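Local atomic coordinates of xyloglucanase (Paenibacillus pabuli, PDB entry 2JEP), a protein that hydrolyses the backbone of xyloglucan, a plant cell-wall polysaccharide, as a family 5 glycoside hydrolase built on a TIM barrel. Residues W46-Q51 / L373-S377; N228-D232 / S262-Y266; E274-T280 / I327-D333. All blocks are in the same frame, centred on the assembly; numbering follows the deposited sequence.

Contact 1: W46-Q51 / L373-S377; sequences WNLGNQ and LFNRS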
ATOM      1  N   TRP A  46      -5.883   6.568  -2.621  1.00  6.56           N
ATOM      2  CA  TRP A  46      -4.782   7.295  -3.228  1.00  6.39           C
ATOM      3  C   TRP A  46      -3.598   7.261  -2.276  1.00  6.50           C
ATOM      4  O   TRP A  46      -3.741   7.520  -1.084  1.00  6.72           O
ATOM      5  CB  TRP A  46      -5.235   8.709  -3.529  1.00  7.03           C
ATOM      6  CG  TRP A  46      -4.256   9.634  -4.185  1.00  6.77           C
ATOM      7  CD1 TRP A  46      -4.103   9.845  -5.510  1.00  7.33           C
ATOM      8  CD2 TRP A  46      -3.339  10.528  -3.520  1.00  6.75           C
ATOM      9  NE1 TRP A  46      -3.138  10.836  -5.727  1.00  7.49           N
ATOM     10  CE2 TRP A  46      -2.671  11.269  -4.511  1.00  6.97           C
ATOM     11  CE3 TRP A  46      -3.048  10.793  -2.173  1.00  6.70           C
ATOM     12  CZ2 TRP A  46      -1.731  12.255  -4.199  1.00  6.90           C
ATOM     13  CZ3 TRP A  46      -2.121  11.769  -1.870  1.00  7.71           C
ATOM     14  CH2 TRP A  46      -1.470  12.480  -2.877  1.00  7.58           C
ATOM     15  N   ASN A  47      -2.413   6.936  -2.798  1.00  6.28           N
ATOM     16  CA  ASN A  47      -1.191   6.933  -2.007  1.00  6.29           C
ATOM     17  C   ASN A  47      -0.523   8.288  -2.015  1.00  6.12           C
ATOM     18  O   ASN A  47      -0.294   8.877  -3.079  1.00  6.44           O
ATOM     19  CB  ASN A  47      -0.153   5.979  -2.605  1.00  5.63           C
ATOM     20  CG  ASN A  47      -0.353   4.535  -2.241  1.00  6.37           C
ATOM     21  OD1 ASN A  47       0.165   4.069  -1.204  1.00  6.79           O
ATOM     22  ND2 ASN A  47      -1.067   3.805  -3.101  1.00  6.40           N
ATOM     23  N   LEU A  48      -0.141   8.721  -0.831  1.00  6.30           N
ATOM     24  CA  LEU A  48       0.688   9.895  -0.639  1.00  6.79           C
ATOM     25  C   LEU A  48       2.153   9.484  -0.839  1.00  6.91           C
ATOM     26  O   LEU A  48       2.959   9.424   0.093  1.00  7.36           O
ATOM     27  CB  LEU A  48       0.406  10.474   0.760  1.00  7.18           C
ATOM     28  CG  LEU A  48       1.145  11.753   1.185  1.00  7.49           C
ATOM     29  CD1 LEU A  48       0.767  12.951   0.310  1.00  8.11           C
ATOM     30  CD2 LEU A  48       0.839  12.058   2.666  1.00  8.66           C
ATOM     31  N   GLY A  49       2.473   9.138  -2.080  1.00  6.78           N
ATOM     32  CA  GLY A  49       3.733   8.504  -2.368  1.00  5.95           C
ATOM     33  C   GLY A  49       4.902   9.477  -2.415  1.00  6.83           C
ATOM     34  O   GLY A  49       4.742  10.670  -2.731  1.00  6.97           O
ATOM     35  N   ASN A  50       6.096   8.927  -2.206  1.00  7.13           N
ATOM     36  CA  ASN A  50       7.337   9.678  -2.221  1.00  7.02           C
ATOM     37  C   ASN A  50       7.277  10.863  -1.247  1.00  6.99           C
ATOM     38  O   ASN A  50       7.719  11.985  -1.550  1.00  7.56           O
ATOM     39  CB  ASN A  50       7.716  10.108  -3.650  1.00  7.64           C
ATOM     40  CG  ASN A  50       8.279   8.973  -4.468  1.00  8.09           C
ATOM     41  OD1 ASN A  50       8.106   7.799  -4.122  1.00  9.81           O
ATOM     42  ND2 ASN A  50       8.899   9.316  -5.601  1.00  9.90           N
ATOM     43  N   GLN A  51       6.770  10.580  -0.042  1.00  6.98           N
ATOM     44  CA  GLN A  51       6.759  11.568   1.036  1.00  6.88           C
ATOM     45  C   GLN A  51       7.354  10.965   2.289  1.00  7.11           C
ATOM     46  O   GLN A  51       8.587  10.922   2.403  1.00  7.07           O
ATOM     47  CB  GLN A  51       5.361  12.184   1.237  1.00  7.82           C
ATOM     48  CG  GLN A  51       4.789  12.864  -0.048  1.00  7.66           C
ATOM     49  CD  GLN A  51       5.073  14.350  -0.260  1.00  8.02           C
ATOM     50  OE1 GLN A  51       4.336  14.984  -1.036  1.00  7.74           O
ATOM     51  NE2 GLN A  51       6.111  14.912   0.396  1.00  7.67           N
ATOM     52  N   LEU A 373      -1.045  12.360 -10.392  1.00  7.28           N
ATOM     53  CA  LEU A 373      -2.284  12.884 -10.919  1.00  7.40           C
ATOM     54  C   LEU A 373      -2.530  14.338 -10.527  1.00  7.58           C
ATOM     55  O   LEU A 373      -3.466  14.964 -11.049  1.00  7.77           O
ATOM     56  CB  LEU A 373      -3.493  12.064 -10.451  1.00  8.02           C
ATOM     57  CG  LEU A 373      -3.372  10.546 -10.574  1.00  8.08           C
ATOM     58  CD1 LEU A 373      -4.634   9.872 -10.007  1.00  9.61           C
ATOM     59  CD2 LEU A 373      -3.075  10.104 -12.022  1.00  8.49           C
ATOM     60  N   PHE A 374      -1.721  14.838  -9.592  1.00  7.95           N
ATOM     61  CA  PHE A 374      -1.783  16.214  -9.078  1.00  8.09           C
ATOM     62  C   PHE A 374      -0.386  16.812  -9.090  1.00  8.07           C
ATOM     63  O   PHE A 374       0.596  16.091  -8.941  1.00  7.83           O
ATOM     64  CB  PHE A 374      -2.288  16.223  -7.632  1.00  8.84           C
ATOM     65  CG  PHE A 374      -3.624  15.571  -7.457  1.00  8.38           C
ATOM     66  CD1 PHE A 374      -4.807  16.309  -7.558  1.00  9.41           C
ATOM     67  CD2 PHE A 374      -3.715  14.228  -7.148  1.00  8.61           C
ATOM     68  CE1 PHE A 374      -6.035  15.703  -7.393  1.00 10.36           C
ATOM     69  CE2 PHE A 374      -4.948  13.613  -6.984  1.00  9.68           C
ATOM     70  CZ  PHE A 374      -6.102  14.343  -7.112  1.00  9.37           C
ATOM     71  N   ASN A 375      -0.312  18.131  -9.270  1.00  8.64           N
ATOM     72  CA  ASN A 375       0.936  18.854  -9.060  0.50  9.06           C
ATOM     73  C   ASN A 375       0.900  19.367  -7.624  1.00  8.99           C
ATOM     74  O   ASN A 375       0.056  20.178  -7.246  1.00  9.44           O
ATOM     75  CB  ASN A 375       1.184  19.969 -10.082  0.50  9.29           C
ATOM     76  CG  ASN A 375       2.507  20.687  -9.835  0.50 11.00           C
ATOM     77  OD1 ASN A 375       2.753  21.149  -8.726  0.50 10.28           O
ATOM     78  ND2 ASN A 375       3.365  20.766 -10.848  0.50 12.41           N
ATOM     79  N   ARG A 376       1.797  18.797  -6.822  1.00  8.69           N
ATOM     80  CA  ARG A 376       1.837  19.102  -5.405  1.00  8.65           C
ATOM     81  C   ARG A 376       2.391  20.490  -5.116  1.00  8.93           C
ATOM     82  O   ARG A 376       2.169  21.023  -4.071  1.00  9.31           O
ATOM     83  CB  ARG A 376       2.619  18.032  -4.669  1.00  8.20           C
ATOM     84  CG  ARG A 376       1.967  16.679  -4.798  1.00  7.68           C
ATOM     85  CD  ARG A 376       2.596  15.572  -3.973  1.00  7.60           C
ATOM     86  NE  ARG A 376       2.015  14.278  -4.348  1.00  7.21           N
ATOM     87  CZ  ARG A 376       2.413  13.107  -3.857  1.00  7.37           C
ATOM     88  NH1 ARG A 376       3.273  13.048  -2.862  1.00  7.96           N
ATOM     89  NH2 ARG A 376       1.938  11.984  -4.346  1.00  7.30           N
ATOM     90  N   SER A 377       3.086  21.093  -6.062  1.00 11.35           N
ATOM     91  CA  SER A 377       3.505  22.488  -5.891  1.00 12.94           C
ATOM     92  C   SER A 377       2.381  23.487  -5.875  1.00 13.67           C
ATOM     93  O   SER A 377       2.549  24.524  -5.248  1.00 12.49           O
ATOM     94  CB  SER A 377       4.426  22.881  -7.022  1.00 14.82           C
ATOM     95  OG  SER A 377       5.578  22.132  -6.886  1.00 19.73           O
TER
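Arg376 reaches from the 373-377 segment to Trp46, Gly49 and Gln51, at the end of the first strand of the (beta/alpha)8 barrel. From CB the chain sets CG anti to the carbonyl carbon (chi1 -62°) and then runs out fully extended past Leu74 of helix 72-80. CD slides by the Gln51 amide, 3.5 Å from its OE1. NE passes beside the indole, and CZ draws up to the Gly49 carbonyl. At the tip, NH1 donates twice: to Gly49 O at 2.8 Å, lying in that carbonyl's plane, and to Gln51 OE1 at 2.9 Å, close to the guanidinium plane. The amide and guanidinium planes are nearly parallel, and Gln51 is held in place by its NE2, which donates to Pro68 O. Over one face of the guanidinium sit Trp46 CH2 and Leu48 CD1, the latter 4.0 Å from NH1. NH2 forms a salt bridge with Asp362 at the end of strand 357-362, so this buried charge is met on several sides.

Phe374 packs further along. Its edge turns toward the five-membered ring of Trp46 in an offset edge-to-face pair, planes 81° apart and centroids 5.4 Å apart. The indole comes to this position with its CG anti to the backbone N (chi1 -179°). The indole N-H (NE1) also serves a polar partner, donating to Asp362 OD2, which also accepts from Leu373 N; one carboxylate of strand 357-362 thus meets Trp46, Leu373 and Arg376. The nearest approach in the aromatic pair is Trp46 NE1 to Phe374 CE2, 3.5 Å.

Contact 2: N228-D232 / S262-Y266; sequences NTNID and SAHYY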
ATOM      1  N   ASN A 228       6.264 -10.092  -0.971  1.00  7.13           N
ATOM      2  CA  ASN A 228       6.469  -9.055  -1.992  1.00  7.16           C
ATOM      3  C   ASN A 228       5.168  -8.492  -2.545  1.00  7.10           C
ATOM      4  O   ASN A 228       5.145  -8.028  -3.681  1.00  7.86           O
ATOM      5  CB  ASN A 228       7.351  -9.524  -3.143  1.00  7.69           C
ATOM      6  CG  ASN A 228       7.985  -8.369  -3.860  1.00  8.84           C
ATOM      7  OD1 ASN A 228       8.201  -7.293  -3.265  1.00  9.07           O
ATOM      8  ND2 ASN A 228       8.328  -8.582  -5.124  1.00 10.62           N
ATOM      9  N   THR A 229       4.114  -8.484  -1.742  1.00  6.67           N
ATOM     10  CA  THR A 229       2.780  -8.031  -2.167  1.00  6.28           C
ATOM     11  C   THR A 229       2.334  -8.685  -3.489  1.00  7.16           C
ATOM     12  O   THR A 229       1.540  -8.126  -4.237  1.00  7.47           O
ATOM     13  CB  THR A 229       2.618  -6.505  -2.193  1.00  6.24           C
ATOM     14  OG1 THR A 229       3.518  -5.915  -3.121  1.00  7.13           O
ATOM     15  CG2 THR A 229       2.802  -5.898  -0.807  1.00  7.10           C
ATOM     16  N   ASN A 230       2.829  -9.901  -3.730  1.00  7.29           N
ATOM     17  CA  ASN A 230       2.590 -10.588  -4.999  1.00  7.50           C
ATOM     18  C   ASN A 230       1.363 -11.493  -4.884  1.00  7.40           C
ATOM     19  O   ASN A 230       1.338 -12.413  -4.045  1.00  8.05           O
ATOM     20  CB  ASN A 230       3.841 -11.409  -5.330  1.00  8.20           C
ATOM     21  CG  ASN A 230       3.743 -12.163  -6.618  1.00  9.57           C
ATOM     22  OD1 ASN A 230       3.061 -13.148  -6.726  1.00  9.52           O
ATOM     23  ND2 ASN A 230       4.479 -11.702  -7.598  1.00 15.85           N
ATOM     24  N   ILE A 231       0.380 -11.283  -5.757  1.00  7.20           N
ATOM     25  CA  ILE A 231      -0.851 -12.084  -5.697  1.00  7.70           C
ATOM     26  C   ILE A 231      -0.580 -13.592  -5.768  1.00  8.59           C
ATOM     27  O   ILE A 231      -1.015 -14.346  -4.903  1.00  8.27           O
ATOM     28  CB  ILE A 231      -1.848 -11.644  -6.793  1.00  7.56           C
ATOM     29  CG1 ILE A 231      -2.449 -10.268  -6.420  1.00  8.50           C
ATOM     30  CG2 ILE A 231      -2.953 -12.683  -6.984  1.00  8.62           C
ATOM     31  CD1 ILE A 231      -3.315  -9.620  -7.516  1.00  9.10           C
ATOM     32  N   ASP A 232       0.153 -14.023  -6.778  1.00  8.41           N
ATOM     33  CA  ASP A 232       0.373 -15.467  -6.951  1.00  8.81           C
ATOM     34  C   ASP A 232       1.058 -16.079  -5.739  1.00  8.78           C
ATOM     35  O   ASP A 232       0.712 -17.186  -5.305  1.00  9.43           O
ATOM     36  CB  ASP A 232       1.246 -15.727  -8.149  1.00  9.88           C
ATOM     37  CG  ASP A 232       0.514 -15.573  -9.480  1.00 11.71           C
ATOM     38  OD1 ASP A 232      -0.720 -15.433  -9.503  1.00 11.96           O
ATOM     39  OD2 ASP A 232       1.230 -15.637 -10.497  1.00 15.10           O
ATOM     40  N   SER A 262      -3.217  -7.408   1.895  1.00  6.31           N
ATOM     41  CA  SER A 262      -2.628  -6.487   0.926  1.00  6.33           C
ATOM     42  C   SER A 262      -2.016  -7.201  -0.254  1.00  6.44           C
ATOM     43  O   SER A 262      -1.379  -8.213  -0.058  1.00  7.54           O
ATOM     44  CB  SER A 262      -1.515  -5.728   1.618  1.00  6.15           C
ATOM     45  OG  SER A 262      -0.712  -5.008   0.719  1.00  7.43           O
ATOM     46  N   ALA A 263      -2.212  -6.657  -1.462  1.00  6.50           N
ATOM     47  CA  ALA A 263      -1.391  -7.013  -2.627  1.00  6.28           C
ATOM     48  C   ALA A 263      -1.211  -5.740  -3.443  1.00  6.19           C
ATOM     49  O   ALA A 263      -1.996  -4.771  -3.291  1.00  7.00           O
ATOM     50  CB  ALA A 263      -2.040  -8.146  -3.493  1.00  8.28           C
ATOM     51  N   HIS A 264      -0.151  -5.717  -4.259  1.00  6.28           N
ATOM     52  CA  HIS A 264       0.123  -4.610  -5.171  1.00  5.97           C
ATOM     53  C   HIS A 264       0.060  -5.109  -6.606  1.00  6.77           C
ATOM     54  O   HIS A 264       0.298  -6.279  -6.844  1.00  8.47           O
ATOM     55  CB  HIS A 264       1.496  -3.994  -4.883  1.00  6.56           C
ATOM     56  CG  HIS A 264       1.592  -3.319  -3.547  1.00  6.57           C
ATOM     57  ND1 HIS A 264       2.781  -2.862  -3.016  1.00  6.16           N
ATOM     58  CD2 HIS A 264       0.646  -3.102  -2.599  1.00  6.12           C
ATOM     59  CE1 HIS A 264       2.540  -2.336  -1.818  1.00  6.53           C
ATOM     60  NE2 HIS A 264       1.251  -2.458  -1.542  1.00  5.99           N
ATOM     61  N   TYR A 265      -0.248  -4.223  -7.545  1.00  7.07           N
ATOM     62  CA  TYR A 265      -0.474  -4.661  -8.918  1.00  7.03           C
ATOM     63  C   TYR A 265       0.071  -3.660  -9.923  1.00  7.22           C
ATOM     64  O   TYR A 265      -0.424  -2.537 -10.021  1.00  7.74           O
ATOM     65  CB  TYR A 265      -1.963  -4.865  -9.168  1.00  7.66           C
ATOM     66  CG  TYR A 265      -2.268  -5.636 -10.430  1.00  7.20           C
ATOM     67  CD1 TYR A 265      -2.138  -7.011 -10.454  1.00  8.63           C
ATOM     68  CD2 TYR A 265      -2.622  -4.995 -11.619  1.00  7.76           C
ATOM     69  CE1 TYR A 265      -2.401  -7.723 -11.619  1.00  8.96           C
ATOM     70  CE2 TYR A 265      -2.879  -5.709 -12.769  1.00  8.49           C
ATOM     71  CZ  TYR A 265      -2.769  -7.066 -12.756  1.00  8.44           C
ATOM     72  OH  TYR A 265      -3.024  -7.816 -13.893  1.00  9.47           O
ATOM     73  N   TYR A 266       1.076  -4.095 -10.677  1.00  7.37           N
ATOM     74  CA  TYR A 266       1.694  -3.294 -11.717  1.00  7.16           C
ATOM     75  C   TYR A 266       1.956  -4.166 -12.956  1.00  7.10           C
ATOM     76  O   TYR A 266       2.932  -3.938 -13.676  1.00  8.64           O
ATOM     77  CB  TYR A 266       3.006  -2.704 -11.223  1.00  8.00           C
ATOM     78  CG  TYR A 266       2.930  -1.710 -10.068  1.00  7.41           C
ATOM     79  CD1 TYR A 266       2.672  -0.381 -10.298  1.00  7.14           C
ATOM     80  CD2 TYR A 266       3.181  -2.102  -8.774  1.00  7.53           C
ATOM     81  CE1 TYR A 266       2.703   0.539  -9.272  1.00  7.74           C
ATOM     82  CE2 TYR A 266       3.204  -1.196  -7.738  1.00  7.67           C
ATOM     83  CZ  TYR A 266       2.941   0.121  -7.983  1.00  7.38           C
ATOM     84  OH  TYR A 266       3.021   1.081  -6.999  1.00  8.04           O
TER
HETATM   85  O   HOH W   1       0.749  -9.000  -7.497  1.00 10.13           O
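Within the beta-alpha-beta unit formed by strand 222-225, helix 231-235 and strand 259-265, Thr229 of the connecting loop docks on His264 near the end of the second strand. The backbone bond from His264 N to Thr229 O is 2.9 Å long and almost straight (174°). Above the imidazole, Thr229 CG2 lies 3.7 Å from the centroid of the His264 ring, nearly on the ring normal: a CH-pi contact over the centre of the face. The chi1 of 62° that places this methyl anti to the carbonyl carbon also turns OG1 back to Asn228 O, to which it donates at 2.7 Å from above the carbonyl plane. The imidazole is fixed from outside by Glu182, whose OE2 is hydrogen-bonded to ND1. With an alanine at His264, Glu182 would probably lose its ND1 partner and the Thr229 methyl the ring face it rests on, opening a gap beside the loop.

A water bridges the backbones, accepting from Ile231 N (2.9 Å) and donating to His264 O (2.8 Å), which satisfies an N-H in the first turn of the helix; Asn230 is its N-cap, with OD1 accepting from Tyr233 N. Ile231 then sets CG1 against Ala263 CB at 3.6 Å, while its CD1 comes to Tyr265 CD1.

Beyond these residues, Ile231 packs on Gln304, Ser307 and Met308 of helix 298-313, and Tyr265 meets Phe305 edge-to-face on that same helix; strand 259-265 itself runs between strands 222-225 and 319-324.

Contact 3: E274-T280 / I327-D333; sequences EENGNIT and IDKTSYD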
ATOM      1  N   GLU A 274       8.209  -0.330 -16.450  1.00  7.95           N
ATOM      2  CA  GLU A 274       9.535  -0.340 -17.074  1.00  9.22           C
ATOM      3  C   GLU A 274       9.815   1.012 -17.749  1.00  9.17           C
ATOM      4  O   GLU A 274       9.016   1.484 -18.557  1.00  8.80           O
ATOM      5  CB  GLU A 274       9.617  -1.473 -18.097  1.00  8.98           C
ATOM      6  CG  GLU A 274      10.972  -1.634 -18.723  1.00 11.20           C
ATOM      7  CD  GLU A 274      11.102  -2.788 -19.699  1.00 13.48           C
ATOM      8  OE1 GLU A 274      10.110  -3.478 -19.906  1.00 17.24           O
ATOM      9  OE2 GLU A 274      12.196  -2.959 -20.287  1.00 16.75           O
ATOM     10  N   GLU A 275      10.946   1.624 -17.392  1.00  8.89           N
ATOM     11  CA  GLU A 275      11.246   3.010 -17.749  1.00  9.63           C
ATOM     12  C   GLU A 275      11.895   3.124 -19.134  1.00  9.46           C
ATOM     13  O   GLU A 275      13.045   3.547 -19.289  1.00 11.04           O
ATOM     14  CB  GLU A 275      12.091   3.660 -16.642  1.00  9.89           C
ATOM     15  CG  GLU A 275      11.326   3.868 -15.334  1.00 10.03           C
ATOM     16  CD  GLU A 275      12.104   4.657 -14.299  1.00 12.19           C
ATOM     17  OE1 GLU A 275      13.346   4.599 -14.337  1.00 18.02           O
ATOM     18  OE2 GLU A 275      11.464   5.367 -13.471  1.00 14.67           O
ATOM     19  N   ASN A 276      11.124   2.735 -20.136  1.00  9.59           N
ATOM     20  CA  ASN A 276      11.486   2.936 -21.525  1.00  9.91           C
ATOM     21  C   ASN A 276      10.218   2.891 -22.369  1.00  9.08           C
ATOM     22  O   ASN A 276       9.103   2.720 -21.855  1.00  8.89           O
ATOM     23  CB  ASN A 276      12.556   1.937 -21.988  1.00 10.67           C
ATOM     24  CG  ASN A 276      12.086   0.512 -21.932  1.00 11.36           C
ATOM     25  OD1 ASN A 276      10.990   0.188 -22.386  1.00 10.70           O
ATOM     26  ND2 ASN A 276      12.927  -0.366 -21.374  1.00 13.28           N
ATOM     27  N   GLY A 277      10.394   3.107 -23.667  1.00  9.84           N
ATOM     28  CA  GLY A 277       9.257   3.191 -24.581  1.00  9.89           C
ATOM     29  C   GLY A 277       8.926   1.938 -25.338  1.00  9.97           C
ATOM     30  O   GLY A 277       8.154   1.991 -26.293  1.00 11.21           O
ATOM     31  N   ASN A 278       9.437   0.794 -24.880  1.00  9.57           N
ATOM     32  CA  ASN A 278       9.167  -0.452 -25.615  1.00 10.32           C
ATOM     33  C   ASN A 278       7.659  -0.724 -25.692  1.00  9.83           C
ATOM     34  O   ASN A 278       7.134  -1.089 -26.749  1.00 12.03           O
ATOM     35  CB  ASN A 278       9.848  -1.657 -24.964  1.00 11.62           C
ATOM     36  CG  ASN A 278      11.366  -1.573 -24.961  1.00 15.52           C
ATOM     37  OD1 ASN A 278      11.962  -0.779 -25.694  1.00 17.58           O
ATOM     38  ND2 ASN A 278      11.999  -2.456 -24.162  1.00 17.98           N
ATOM     39  N   ILE A 279       6.964  -0.573 -24.565  1.00  8.52           N
ATOM     40  CA  ILE A 279       5.536  -0.867 -24.455  1.00  8.29           C
ATOM     41  C   ILE A 279       4.865   0.362 -23.843  1.00  7.85           C
ATOM     42  O   ILE A 279       5.177   0.773 -22.715  1.00  8.33           O
ATOM     43  CB  ILE A 279       5.279  -2.099 -23.563  1.00  7.83           C
ATOM     44  CG1 ILE A 279       5.990  -3.344 -24.109  1.00  9.19           C
ATOM     45  CG2 ILE A 279       3.777  -2.327 -23.395  1.00  9.20           C
ATOM     46  CD1 ILE A 279       5.552  -3.807 -25.518  1.00  9.86           C
ATOM     47  N   THR A 280       3.924   0.935 -24.593  1.00  7.90           N
ATOM     48  CA  THR A 280       3.273   2.174 -24.218  1.00  6.95           C
ATOM     49  C   THR A 280       1.738   2.103 -24.261  1.00  6.69           C
ATOM     50  O   THR A 280       1.074   3.107 -24.009  1.00  7.19           O
ATOM     51  CB  THR A 280       3.755   3.305 -25.141  1.00  7.51           C
ATOM     52  OG1 THR A 280       3.511   2.901 -26.489  1.00  8.57           O
ATOM     53  CG2 THR A 280       5.249   3.595 -24.938  1.00  8.81           C
ATOM     54  N   ILE A 327       3.277   4.260 -15.408  1.00  6.30           N
ATOM     55  CA  ILE A 327       4.127   5.429 -15.547  1.00  7.48           C
ATOM     56  C   ILE A 327       3.889   6.198 -16.847  1.00  7.15           C
ATOM     57  O   ILE A 327       3.516   5.630 -17.890  1.00  7.56           O
ATOM     58  CB  ILE A 327       5.628   5.071 -15.436  1.00  7.25           C
ATOM     59  CG1 ILE A 327       6.119   4.133 -16.567  1.00  7.50           C
ATOM     60  CG2 ILE A 327       5.910   4.524 -14.045  1.00  7.73           C
ATOM     61  CD1 ILE A 327       7.582   3.925 -16.566  1.00  9.16           C
ATOM     62  N   ASP A 328       4.172   7.502 -16.794  1.00  6.86           N
ATOM     63  CA  ASP A 328       3.944   8.409 -17.917  1.00  6.79           C
ATOM     64  C   ASP A 328       4.954   8.182 -19.023  1.00  7.21           C
ATOM     65  O   ASP A 328       6.137   8.488 -18.868  1.00  7.24           O
ATOM     66  CB  ASP A 328       4.004   9.842 -17.405  1.00  6.82           C
ATOM     67  CG  ASP A 328       3.668  10.898 -18.451  1.00  7.19           C
ATOM     68  OD1 ASP A 328       3.773  10.602 -19.657  1.00  8.16           O
ATOM     69  OD2 ASP A 328       3.323  12.027 -18.007  1.00  7.48           O
ATOM     70  N   LYS A 329       4.459   7.646 -20.142  1.00  6.36           N
ATOM     71  CA  LYS A 329       5.279   7.365 -21.334  1.00  6.61           C
ATOM     72  C   LYS A 329       4.869   8.244 -22.510  1.00  6.44           C
ATOM     73  O   LYS A 329       5.138   7.887 -23.655  1.00  6.77           O
ATOM     74  CB  LYS A 329       5.248   5.865 -21.694  1.00  6.53           C
ATOM     75  CG  LYS A 329       5.859   4.996 -20.626  1.00  7.08           C
ATOM     76  CD  LYS A 329       5.947   3.556 -21.048  1.00  7.99           C
ATOM     77  CE  LYS A 329       6.483   2.671 -19.958  1.00  7.81           C
ATOM     78  NZ  LYS A 329       6.898   1.323 -20.496  1.00  8.19           N
ATOM     79  N   THR A 330       4.248   9.398 -22.230  1.00  6.50           N
ATOM     80  CA  THR A 330       3.873  10.307 -23.312  1.00  6.68           C
ATOM     81  C   THR A 330       5.074  10.880 -24.073  1.00  7.02           C
ATOM     82  O   THR A 330       4.895  11.321 -25.213  1.00  8.17           O
ATOM     83  CB  THR A 330       3.019  11.482 -22.800  1.00  6.99           C
ATOM     84  OG1 THR A 330       3.736  12.221 -21.802  1.00  7.89           O
ATOM     85  CG2 THR A 330       1.679  11.003 -22.268  1.00  8.43           C
ATOM     86  N   SER A 331       6.277  10.799 -23.491  1.00  6.81           N
ATOM     87  CA  SER A 331       7.509  11.203 -24.182  1.00  6.90           C
ATOM     88  C   SER A 331       7.927  10.192 -25.248  1.00  7.89           C
ATOM     89  O   SER A 331       8.771  10.488 -26.092  1.00  8.66           O
ATOM     90  CB  SER A 331       8.664  11.398 -23.197  1.00  7.89           C
ATOM     91  OG  SER A 331       9.009  10.200 -22.523  1.00  8.72           O
ATOM     92  N   TYR A 332       7.351   8.995 -25.190  1.00  7.94           N
ATOM     93  CA  TYR A 332       7.641   7.926 -26.152  1.00  7.92           C
ATOM     94  C   TYR A 332       6.497   7.730 -27.147  1.00  8.28           C
ATOM     95  O   TYR A 332       6.738   7.400 -28.306  1.00 10.21           O
ATOM     96  CB  TYR A 332       7.875   6.616 -25.406  1.00  8.68           C
ATOM     97  CG  TYR A 332       8.971   6.640 -24.344  1.00  7.87           C
ATOM     98  CD1 TYR A 332      10.314   6.707 -24.683  1.00  9.28           C
ATOM     99  CD2 TYR A 332       8.671   6.553 -23.009  1.00  8.85           C
ATOM    100  CE1 TYR A 332      11.306   6.682 -23.709  1.00 10.64           C
ATOM    101  CE2 TYR A 332       9.624   6.545 -22.044  1.00  8.65           C
ATOM    102  CZ  TYR A 332      10.953   6.598 -22.393  1.00  9.04           C
ATOM    103  OH  TYR A 332      11.936   6.528 -21.433  1.00 10.04           O
ATOM    104  N   ASP A 333       5.264   7.838 -26.664  1.00  7.26           N
ATOM    105  CA  ASP A 333       4.046   7.574 -27.445  1.00  7.49           C
ATOM    106  C   ASP A 333       3.038   8.643 -27.041  1.00  7.27           C
ATOM    107  O   ASP A 333       2.577   8.661 -25.903  1.00  7.26           O
ATOM    108  CB  ASP A 333       3.536   6.175 -27.101  1.00  7.66           C
ATOM    109  CG  ASP A 333       2.251   5.789 -27.816  1.00  8.19           C
ATOM    110  OD1 ASP A 333       1.581   6.678 -28.409  1.00  9.00           O
ATOM    111  OD2 ASP A 333       1.889   4.598 -27.739  1.00  8.82           O
TER
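The Tyr332 ring lies flat against the backbone of Asn276 and Gly277. On one face Gly277 N stands 3.5 Å above the plane, over the ring centre, with Asn276 C toward the rim; Gly277 CA makes a CH-pi contact, 3.7 Å from the centroid of the Tyr332 ring. Ser331 OG is on the opposite face, and Lys329 CB meets the edge. A CB on Gly277 would clash with Tyr332 CD1, and the close stack is consistent with the absence of a side chain there. Tyr332 OH is hydrogen-bonded to His369 NE2.

Lys329 threads into the bend of the 274-280 loop. Its chain is extended beyond CG, which carries NZ to the carbonyls of Glu274, Asn276 and Ile279, each O 2.9 Å from NZ. Asp270 O, in helix 269-272, is a fourth partner, so the three N-H of the ammonium must be shared among four backbone oxygens, which are likely to offset its charge in part. NZ lies in the planes of the Glu274 and Ile279 carbonyls but is tilted from that of Asn276. Ile327 CD1 fits beside the same loop, 3.5 Å from Glu274 O.

At the other end Thr280 OG1 donates to the anti lone pair of Asp333 OD2, 2.7 Å away. OD2 accepts from Gln281 NE2 too, and OD1 from Ser335 OG. Each loop contains an Asx turn: Asn276 OD1 accepts from Asn278 N, and Asp328 OD1 from Thr330 N. The Lys329 and Thr280-Asp333 bonds join two neighbouring beta-alpha loops of a TIM barrel, those that follow strands 259-265 and 319-324.

Overall arrangement
The three contacts are spread around the barrel, their centres 20 to 22 Å apart, and none touches another: nearest atoms are about 6 Å apart between contacts 1 and 2, 7 Å between 2 and 3, and 9 Å between 1 and 3. Contacts 1 and 2 both reach the central sheet, through strands 45-48 and 259-265, whereas contact 3 lies farther out, its centre about 24 Å from the chain's. Bound calcium lies about 7 Å from the side chain of His264 and 9 Å from Gly49 and the Ile327 side chain, without direct contact. Glu182 and Glu323, by family analogy probably acid/base and nucleophile, hydrogen-bond to His264 and Tyr266, placing contact 2 beside the probable catalytic centre.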